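Beta-N-acetylhexosaminidase (Bacteroides fragilis, PDB 4PYS) probably cleaves terminal N-acetylhexosamine residues from glycans, as a glycoside hydrolase of family 20. Local coordinates at residues Val191-Gln197 with Val247-Gln251; Asp343-Lys347 with His366-Ala370; Asn378-Gly384 with Leu427-Ser432. One frame throughout, in Å; residues are numbered along the deposited sequence.

Overall arrangement
From the N terminus, the chain runs through a mixed sheet domain before it reaches the barrel of the catalytic domain, where all three contacts lie. Contact 1 comes first, closing a loop between the segments after helices 183-186 and 231-236. Contact 2 then joins the turn after strand 337-341 to the start of helix 369-376, closing the 18-residue passage through strand 356-360, and contact 3 pairs strands 381-383 and 428-435 across a 42-residue excursion. The three follow in series, without nesting or crossing. Contacts 2 and 3 are neighbours, centres about 13 Å apart, with I345 packed on Y379; contact 1 stands apart, its nearest atoms about 17 Å from contact 2 and about 22 Å from contact 3.

Contact 1: Val191-Gln197 with Val247-Gln251; sequences VGQGPEQ and VKVPQ
V191 and V249 set their isopropyl groups across each other at about a right angle, while a few residues further on Q251 reaches over to the backbone of Q193. In the valine pair, CB of V191 lies 3.7 Å from CG2 of V249, and V191 CG2 meets V249 CG1 at the same distance, so that each side chain offers a flank rather than a single methyl. Q251 is folded instead of extended: a bend at its second torsion (chi2 -78°) turns the amide back toward its own chain, where NE2 makes a weak, 3.4 Å hydrogen bond to V249 O. That tether leaves OE1 aimed at the other segment. There it accepts the N-H of Q193 at 3.1 Å, in the carbonyl plane and on a lone pair, with a nearly straight bond (163° at the hydrogen). The next N-H along is taken by a second glutamine: G194 N donates to Q197 OE1 at 2.8 Å. The Q197 and Q251 amides stand almost perpendicular, each oxygen occupied by one of two successive peptide N-H groups, and Q197 NE2 is bound in turn by R141 O. Two glutamine side chains thus hold the approach to the type II turn G194-Q197. The arrangement is loop-to-loop packing at the periphery of the catalytic barrel, beside helix 231-236, whose A232 and N235 adjoin the two valines.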
loop_
_atom_site.group_PDB
_atom_site.type_symbol
_atom_site.label_atom_id
_atom_site.label_comp_id
_atom_site.label_asym_id
_atom_site.label_seq_id
_atom_site.Cartn_x
_atom_site.Cartn_y
_atom_site.Cartn_z
ATOM N N VAL A 191 -17.368 -9.234 15.526
ATOM C CA VAL A 191 -17.286 -8.751 16.897
ATOM C C VAL A 191 -17.574 -7.251 16.986
ATOM O O VAL A 191 -18.087 -6.772 17.992
ATOM C CB VAL A 191 -15.926 -9.099 17.553
ATOM C CG1 VAL A 191 -15.784 -10.612 17.696
ATOM C CG2 VAL A 191 -14.760 -8.527 16.757
ATOM N N GLY A 192 -17.252 -6.520 15.921
ATOM C CA GLY A 192 -17.539 -5.095 15.853
ATOM C C GLY A 192 -19.018 -4.805 15.679
ATOM O O GLY A 192 -19.693 -5.435 14.861
ATOM N N GLN A 193 -19.517 -3.832 16.437
ATOM C CA GLN A 193 -20.948 -3.560 16.491
ATOM C C GLN A 193 -21.357 -2.278 15.774
ATOM O O GLN A 193 -22.542 -1.948 15.715
ATOM C CB GLN A 193 -21.405 -3.470 17.949
ATOM C CG GLN A 193 -20.991 -4.653 18.803
ATOM C CD GLN A 193 -21.697 -5.927 18.397
ATOM O OE1 GLN A 193 -22.813 -5.892 17.881
ATOM N NE2 GLN A 193 -21.047 -7.065 18.627
ATOM N N GLY A 194 -20.388 -1.541 15.249
ATOM C CA GLY A 194 -20.699 -0.271 14.620
ATOM C C GLY A 194 -20.952 -0.399 13.132
ATOM O O GLY A 194 -20.818 -1.488 12.573
ATOM N N PRO A 195 -21.314 0.720 12.485
ATOM C CA PRO A 195 -21.590 0.773 11.048
ATOM C C PRO A 195 -20.449 0.192 10.240
ATOM O O PRO A 195 -19.296 0.584 10.442
ATOM C CB PRO A 195 -21.693 2.276 10.776
ATOM C CG PRO A 195 -22.193 2.845 12.066
ATOM C CD PRO A 195 -21.513 2.030 13.134
ATOM N N GLU A 196 -20.777 -0.727 9.339
ATOM C CA GLU A 196 -19.796 -1.331 8.444
ATOM C C GLU A 196 -18.653 -2.043 9.173
ATOM O O GLU A 196 -17.545 -2.104 8.657
ATOM C CB GLU A 196 -19.242 -0.298 7.445
ATOM C CG GLU A 196 -20.320 0.290 6.533
ATOM C CD GLU A 196 -19.801 1.376 5.602
ATOM O OE1 GLU A 196 -18.569 1.550 5.494
ATOM O OE2 GLU A 196 -20.638 2.061 4.973
ATOM N N GLN A 197 -18.915 -2.600 10.358
ATOM C CA GLN A 197 -17.849 -3.314 11.067
ATOM C C GLN A 197 -17.954 -4.841 10.959
ATOM O O GLN A 197 -17.172 -5.564 11.580
ATOM C CB GLN A 197 -17.754 -2.863 12.527
ATOM C CG GLN A 197 -17.155 -1.457 12.674
ATOM C CD GLN A 197 -16.809 -1.101 14.109
ATOM O OE1 GLN A 197 -17.595 -1.332 15.024
ATOM N NE2 GLN A 197 -15.629 -0.523 14.309
ATOM N N VAL A 247 -13.034 -12.990 26.227
ATOM C CA VAL A 247 -12.335 -11.724 26.027
ATOM C C VAL A 247 -13.205 -10.662 25.355
ATOM O O VAL A 247 -13.630 -10.833 24.213
ATOM C CB VAL A 247 -11.066 -11.926 25.171
ATOM N N LYS A 248 -13.455 -9.564 26.062
ATOM C CA LYS A 248 -14.212 -8.446 25.501
ATOM C C LYS A 248 -13.464 -7.789 24.337
ATOM O O LYS A 248 -12.238 -7.661 24.367
ATOM C CB LYS A 248 -14.519 -7.409 26.584
ATOM N N VAL A 249 -14.209 -7.388 23.310
ATOM C CA VAL A 249 -13.628 -6.710 22.152
ATOM C C VAL A 249 -13.819 -5.196 22.271
ATOM O O VAL A 249 -14.950 -4.718 22.379
ATOM C CB VAL A 249 -14.237 -7.208 20.822
ATOM C CG1 VAL A 249 -13.656 -6.446 19.651
ATOM C CG2 VAL A 249 -13.990 -8.690 20.647
ATOM N N PRO A 250 -12.706 -4.442 22.256
ATOM C CA PRO A 250 -12.698 -2.984 22.438
ATOM C C PRO A 250 -13.078 -2.214 21.170
ATOM O O PRO A 250 -12.379 -2.314 20.161
ATOM C CB PRO A 250 -11.242 -2.696 22.814
ATOM C CG PRO A 250 -10.462 -3.776 22.129
ATOM C CD PRO A 250 -11.343 -4.995 22.127
ATOM N N GLN A 251 -14.168 -1.452 21.228
ATOM C CA GLN A 251 -14.617 -0.677 20.071
ATOM C C GLN A 251 -13.805 0.609 19.914
ATOM O O GLN A 251 -12.830 0.835 20.634
ATOM C CB GLN A 251 -16.112 -0.346 20.173
ATOM C CG GLN A 251 -17.001 -1.499 20.655
ATOM C CD GLN A 251 -17.310 -2.529 19.575
ATOM O OE1 GLN A 251 -17.987 -2.232 18.589
ATOM N NE2 GLN A 251 -16.826 -3.751 19.768
#

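Contact 2: Asp343-Lys347 with His366-Ala370; sequences DVIYK and HRDLA. With FMT (formic acid), chain I.
Y346 packs against H366, L369 and A370 where the 3-10 turn after strand 337-341 meets the start of helix 369-376, two connecting elements of the catalytic barrel that together flank a bound formate. With chi1 at -77°, the phenol of Y346 turns away from its carbonyl carbon and back over its own segment: D343 CA sits 3.7 Å above the centre of one face. The imidazole of H366 comes over the opposite face. Its plane is inclined by 37° to the phenol, with centroids 4.4 Å apart, an oblique meeting; CE2 of Y346 lies over the rim of the imidazole. L369 approaches from the same side as the histidine but obliquely, its CD2 3.7 Å from Y346 CD1. A370 comes to the ring edge, with CB 4.2 Å from CE1. The CD1 methyl of I345 rests against the backbone carbonyl of A370, 3.6 Å from its O. On the second segment, H366 and L369 are brought to one side by a type II' turn, closed by L369 N bonding to H366 O at 3.1 Å. The Y346 hydroxyl donates in the ring plane to formate O1, but the modelled separation of 2.3 Å between Y346 OH and O1 is so short that its exact length is doubtful. Formate, probably from the crystallisation liquor, is also held by the N-H groups of W361 and N362, so the chemistry is consistent with a small donor-lined site that could take a carboxylate or carbonyl oxygen, beside two segments that share no hydrogen bond.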
loop_
_atom_site.group_PDB
_atom_site.type_symbol
_atom_site.label_atom_id
_atom_site.label_comp_id
_atom_site.label_asym_id
_atom_site.label_seq_id
_atom_site.Cartn_x
_atom_site.Cartn_y
_atom_site.Cartn_z
ATOM N N ASP A 343 8.262 -0.172 16.348
ATOM C CA ASP A 343 8.228 -0.315 17.819
ATOM C C ASP A 343 9.124 -1.437 18.296
ATOM O O ASP A 343 9.775 -1.345 19.343
ATOM C CB ASP A 343 6.839 -0.726 18.302
ATOM C CG ASP A 343 5.759 0.185 17.830
ATOM O OD1 ASP A 343 5.439 0.130 16.628
ATOM O OD2 ASP A 343 5.206 0.921 18.672
ATOM N N VAL A 344 9.089 -2.520 17.530
ATOM C CA VAL A 344 9.757 -3.778 17.852
ATOM C C VAL A 344 11.212 -3.584 18.254
ATOM O O VAL A 344 11.733 -4.292 19.128
ATOM C CB VAL A 344 9.674 -4.734 16.635
ATOM C CG1 VAL A 344 10.382 -6.029 16.898
ATOM C CG2 VAL A 344 8.237 -5.014 16.301
ATOM N N ILE A 345 11.850 -2.599 17.627
ATOM C CA ILE A 345 13.286 -2.406 17.759
ATOM C C ILE A 345 13.675 -1.079 18.421
ATOM O O ILE A 345 14.791 -0.579 18.227
ATOM C CB ILE A 345 13.975 -2.535 16.392
ATOM C CG1 ILE A 345 13.600 -1.365 15.485
ATOM C CG2 ILE A 345 13.577 -3.848 15.728
ATOM C CD1 ILE A 345 14.431 -1.297 14.229
ATOM N N TYR A 346 12.763 -0.518 19.212
ATOM C CA TYR A 346 13.089 0.663 20.010
ATOM C C TYR A 346 14.193 0.300 20.987
ATOM O O TYR A 346 15.111 1.086 21.222
ATOM C CB TYR A 346 11.872 1.161 20.788
ATOM C CG TYR A 346 10.863 1.936 19.968
ATOM C CD1 TYR A 346 11.156 2.368 18.679
ATOM C CD2 TYR A 346 9.618 2.248 20.497
ATOM C CE1 TYR A 346 10.224 3.080 17.937
ATOM C CE2 TYR A 346 8.689 2.958 19.769
ATOM C CZ TYR A 346 8.996 3.370 18.492
ATOM O OH TYR A 346 8.055 4.071 17.781
ATOM N N LYS A 347 14.101 -0.905 21.540
ATOM C CA LYS A 347 15.102 -1.407 22.473
ATOM C C LYS A 347 15.809 -2.620 21.884
ATOM O O LYS A 347 15.177 -3.485 21.276
ATOM C CB LYS A 347 14.449 -1.787 23.804
ATOM C CG LYS A 347 13.896 -0.607 24.591
ATOM N N HIS A 366 8.445 9.330 18.637
ATOM C CA HIS A 366 9.824 8.870 18.787
ATOM C C HIS A 366 10.786 9.328 17.690
ATOM O O HIS A 366 11.915 8.828 17.610
ATOM C CB HIS A 366 9.856 7.343 18.917
ATOM C CG HIS A 366 9.132 6.831 20.123
ATOM N ND1 HIS A 366 9.740 6.693 21.353
ATOM C CD2 HIS A 366 7.846 6.447 20.295
ATOM C CE1 HIS A 366 8.862 6.234 22.228
ATOM N NE2 HIS A 366 7.705 6.077 21.612
ATOM N N ARG A 367 10.344 10.282 16.867
ATOM C CA ARG A 367 11.153 10.817 15.766
ATOM C C ARG A 367 11.733 9.698 14.897
ATOM O O ARG A 367 10.992 8.845 14.400
ATOM C CB ARG A 367 12.265 11.736 16.297
ATOM C CG ARG A 367 11.759 12.992 17.013
ATOM C CD ARG A 367 10.956 13.886 16.071
ATOM N NE ARG A 367 10.587 15.162 16.687
ATOM C CZ ARG A 367 9.389 15.432 17.203
ATOM N NH1 ARG A 367 9.154 16.619 17.747
ATOM N NH2 ARG A 367 8.424 14.520 17.181
ATOM N N ASP A 368 13.053 9.670 14.739
ATOM C CA ASP A 368 13.677 8.680 13.859
ATOM C C ASP A 368 14.306 7.490 14.593
ATOM O O ASP A 368 15.183 6.821 14.041
ATOM C CB ASP A 368 14.717 9.340 12.951
ATOM C CG ASP A 368 15.813 10.028 13.730
ATOM O OD1 ASP A 368 15.598 10.330 14.923
ATOM O OD2 ASP A 368 16.886 10.276 13.144
ATOM N N LEU A 369 13.850 7.215 15.817
ATOM C CA LEU A 369 14.409 6.116 16.611
ATOM C C LEU A 369 14.428 4.784 15.854
ATOM O O LEU A 369 15.440 4.091 15.840
ATOM C CB LEU A 369 13.664 5.955 17.946
ATOM C CG LEU A 369 14.190 4.856 18.883
ATOM C CD1 LEU A 369 15.673 5.041 19.145
ATOM C CD2 LEU A 369 13.428 4.835 20.195
ATOM N N ALA A 370 13.315 4.429 15.218
ATOM C CA ALA A 370 13.240 3.142 14.523
ATOM C C ALA A 370 14.158 3.112 13.313
ATOM O O ALA A 370 14.789 2.091 13.019
ATOM C CB ALA A 370 11.825 2.842 14.101
HETATM C C FMT I . 8.764 3.710 14.651
HETATM O O1 FMT I . 8.066 4.260 15.489
HETATM O O2 FMT I . 8.374 2.794 13.939
#

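Contact 3: Asn378-Gly384 with Leu427-Ser432; sequences NYPVICG and LILGMS
L427 has CG anti to its carbonyl carbon (chi1 -75°) and an extended chain beyond, which carries its methyls to the turn at N378: CD1 lies 3.7 Å from N378 OD1, while CD2 comes beside P380 N. I428 is instead bent at chi2 (-61°), laying CD1 3.8 Å from V381 CB, and its CG2 branch meets C383 SG at the same distance. On the other face, L429 CD1 reaches P380 CB. Four backbone bonds join the strands in parallel: V381 N to L427 O and L429 N to V381 O, both 2.8 Å, then C383 N to G430 O and S432 N to C383 O. The register slips between them, since V381 pairs with I428 but C383 with M431, a beta bulge in which L429 and G430 lie opposite I382 alone. G430 has backbone angles that only a residue without CB readily adopts. S432 OG, 3.1 Å from G384 CA, is bound by Q359 and a water. Within the beta-alpha barrel, strand 356-360 flanks 381-383, and strand 132-138 pairs with 428-435 to close the circle; helix 369-376 packs on V381 and I428, while W132 lies against I382 and L429.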
loop_
_atom_site.group_PDB
_atom_site.type_symbol
_atom_site.label_atom_id
_atom_site.label_comp_id
_atom_site.label_asym_id
_atom_site.label_seq_id
_atom_site.Cartn_x
_atom_site.Cartn_y
_atom_site.Cartn_z
ATOM N N ASN A 378 21.227 -3.344 10.481
ATOM C CA ASN A 378 21.206 -3.694 9.058
ATOM C C ASN A 378 19.839 -4.182 8.542
ATOM O O ASN A 378 19.783 -5.033 7.653
ATOM C CB ASN A 378 22.286 -4.746 8.765
ATOM C CG ASN A 378 22.790 -4.697 7.336
ATOM O OD1 ASN A 378 23.176 -3.639 6.835
ATOM N ND2 ASN A 378 22.801 -5.850 6.675
ATOM N N TYR A 379 18.748 -3.656 9.105
ATOM C CA TYR A 379 17.403 -3.986 8.633
ATOM C C TYR A 379 16.975 -2.967 7.585
ATOM O O TYR A 379 17.090 -1.764 7.815
ATOM C CB TYR A 379 16.372 -3.920 9.771
ATOM C CG TYR A 379 16.628 -4.804 10.982
ATOM C CD1 TYR A 379 17.197 -6.063 10.853
ATOM C CD2 TYR A 379 16.265 -4.375 12.257
ATOM C CE1 TYR A 379 17.417 -6.868 11.969
ATOM C CE2 TYR A 379 16.478 -5.167 13.374
ATOM C CZ TYR A 379 17.058 -6.412 13.226
ATOM O OH TYR A 379 17.274 -7.206 14.335
ATOM N N PRO A 380 16.452 -3.438 6.440
ATOM C CA PRO A 380 15.838 -2.512 5.473
ATOM C C PRO A 380 14.639 -1.797 6.086
ATOM O O PRO A 380 13.996 -2.350 6.984
ATOM C CB PRO A 380 15.360 -3.437 4.349
ATOM C CG PRO A 380 16.163 -4.688 4.498
ATOM C CD PRO A 380 16.439 -4.832 5.965
ATOM N N VAL A 381 14.332 -0.603 5.586
ATOM C CA VAL A 381 13.326 0.271 6.191
ATOM C C VAL A 381 12.339 0.790 5.167
ATOM O O VAL A 381 12.734 1.205 4.070
ATOM C CB VAL A 381 13.995 1.521 6.816
ATOM C CG1 VAL A 381 12.950 2.535 7.289
ATOM C CG2 VAL A 381 14.882 1.136 7.948
ATOM N N ILE A 382 11.057 0.786 5.534
ATOM C CA ILE A 382 10.027 1.503 4.787
ATOM C C ILE A 382 9.664 2.755 5.579
ATOM O O ILE A 382 9.384 2.667 6.782
ATOM C CB ILE A 382 8.765 0.632 4.622
ATOM C CG1 ILE A 382 9.082 -0.585 3.751
ATOM C CG2 ILE A 382 7.605 1.459 4.015
ATOM C CD1 ILE A 382 8.132 -1.763 3.990
ATOM N N CYS A 383 9.701 3.920 4.927
ATOM C CA CYS A 383 9.431 5.180 5.616
ATOM C C CYS A 383 7.951 5.497 5.565
ATOM O O CYS A 383 7.433 5.900 4.522
ATOM C CB CYS A 383 10.236 6.334 4.986
ATOM S SG CYS A 383 12.013 6.074 4.989
ATOM N N GLY A 384 7.264 5.321 6.697
ATOM C CA GLY A 384 5.827 5.536 6.749
ATOM C C GLY A 384 5.411 6.310 7.983
ATOM O O GLY A 384 4.517 5.891 8.720
ATOM N N LEU A 427 19.485 0.338 2.194
ATOM C CA LEU A 427 18.558 -0.214 3.183
ATOM C C LEU A 427 17.212 0.521 3.183
ATOM O O LEU A 427 16.176 -0.069 3.513
ATOM C CB LEU A 427 19.157 -0.156 4.590
ATOM C CG LEU A 427 20.256 -1.146 4.981
ATOM C CD1 LEU A 427 20.647 -0.943 6.441
ATOM C CD2 LEU A 427 19.813 -2.581 4.733
ATOM N N ILE A 428 17.218 1.803 2.836
ATOM C CA ILE A 428 15.966 2.559 2.765
ATOM C C ILE A 428 15.219 2.224 1.474
ATOM O O ILE A 428 15.632 2.625 0.383
ATOM C CB ILE A 428 16.211 4.080 2.822
ATOM C CG1 ILE A 428 17.094 4.433 4.016
ATOM C CG2 ILE A 428 14.886 4.828 2.876
ATOM C CD1 ILE A 428 16.476 4.052 5.329
ATOM N N LEU A 429 14.110 1.503 1.609
ATOM C CA LEU A 429 13.429 0.915 0.462
ATOM C C LEU A 429 12.506 1.892 -0.237
ATOM O O LEU A 429 12.369 1.855 -1.466
ATOM C CB LEU A 429 12.613 -0.295 0.899
ATOM C CG LEU A 429 13.408 -1.460 1.479
ATOM C CD1 LEU A 429 12.460 -2.602 1.801
ATOM C CD2 LEU A 429 14.500 -1.910 0.512
ATOM N N GLY A 430 11.852 2.748 0.538
ATOM C CA GLY A 430 10.906 3.683 -0.037
ATOM C C GLY A 430 9.972 4.219 1.021
ATOM O O GLY A 430 10.356 4.340 2.190
HETATM N N MSE A 431 8.741 4.497 0.607
HETATM C CA MSE A 431 7.776 5.204 1.426
HETATM C C MSE A 431 6.435 4.507 1.425
HETATM O O MSE A 431 6.072 3.830 0.451
HETATM C CB MSE A 431 7.568 6.612 0.860
HETATM C CG MSE A 431 8.827 7.442 0.797
HETATM SE SE MSE A 431 8.405 9.162 -0.047
HETATM C CE MSE A 431 6.995 9.740 1.154
ATOM N N SER A 432 5.682 4.697 2.505
ATOM C CA SER A 432 4.302 4.222 2.542
ATOM C C SER A 432 3.357 5.368 2.855
ATOM O O SER A 432 3.783 6.431 3.316
ATOM C CB SER A 432 4.116 3.108 3.576
ATOM O OG SER A 432 4.478 3.535 4.869
HETATM O O HOH W 1 2.456 5.029 6.042
#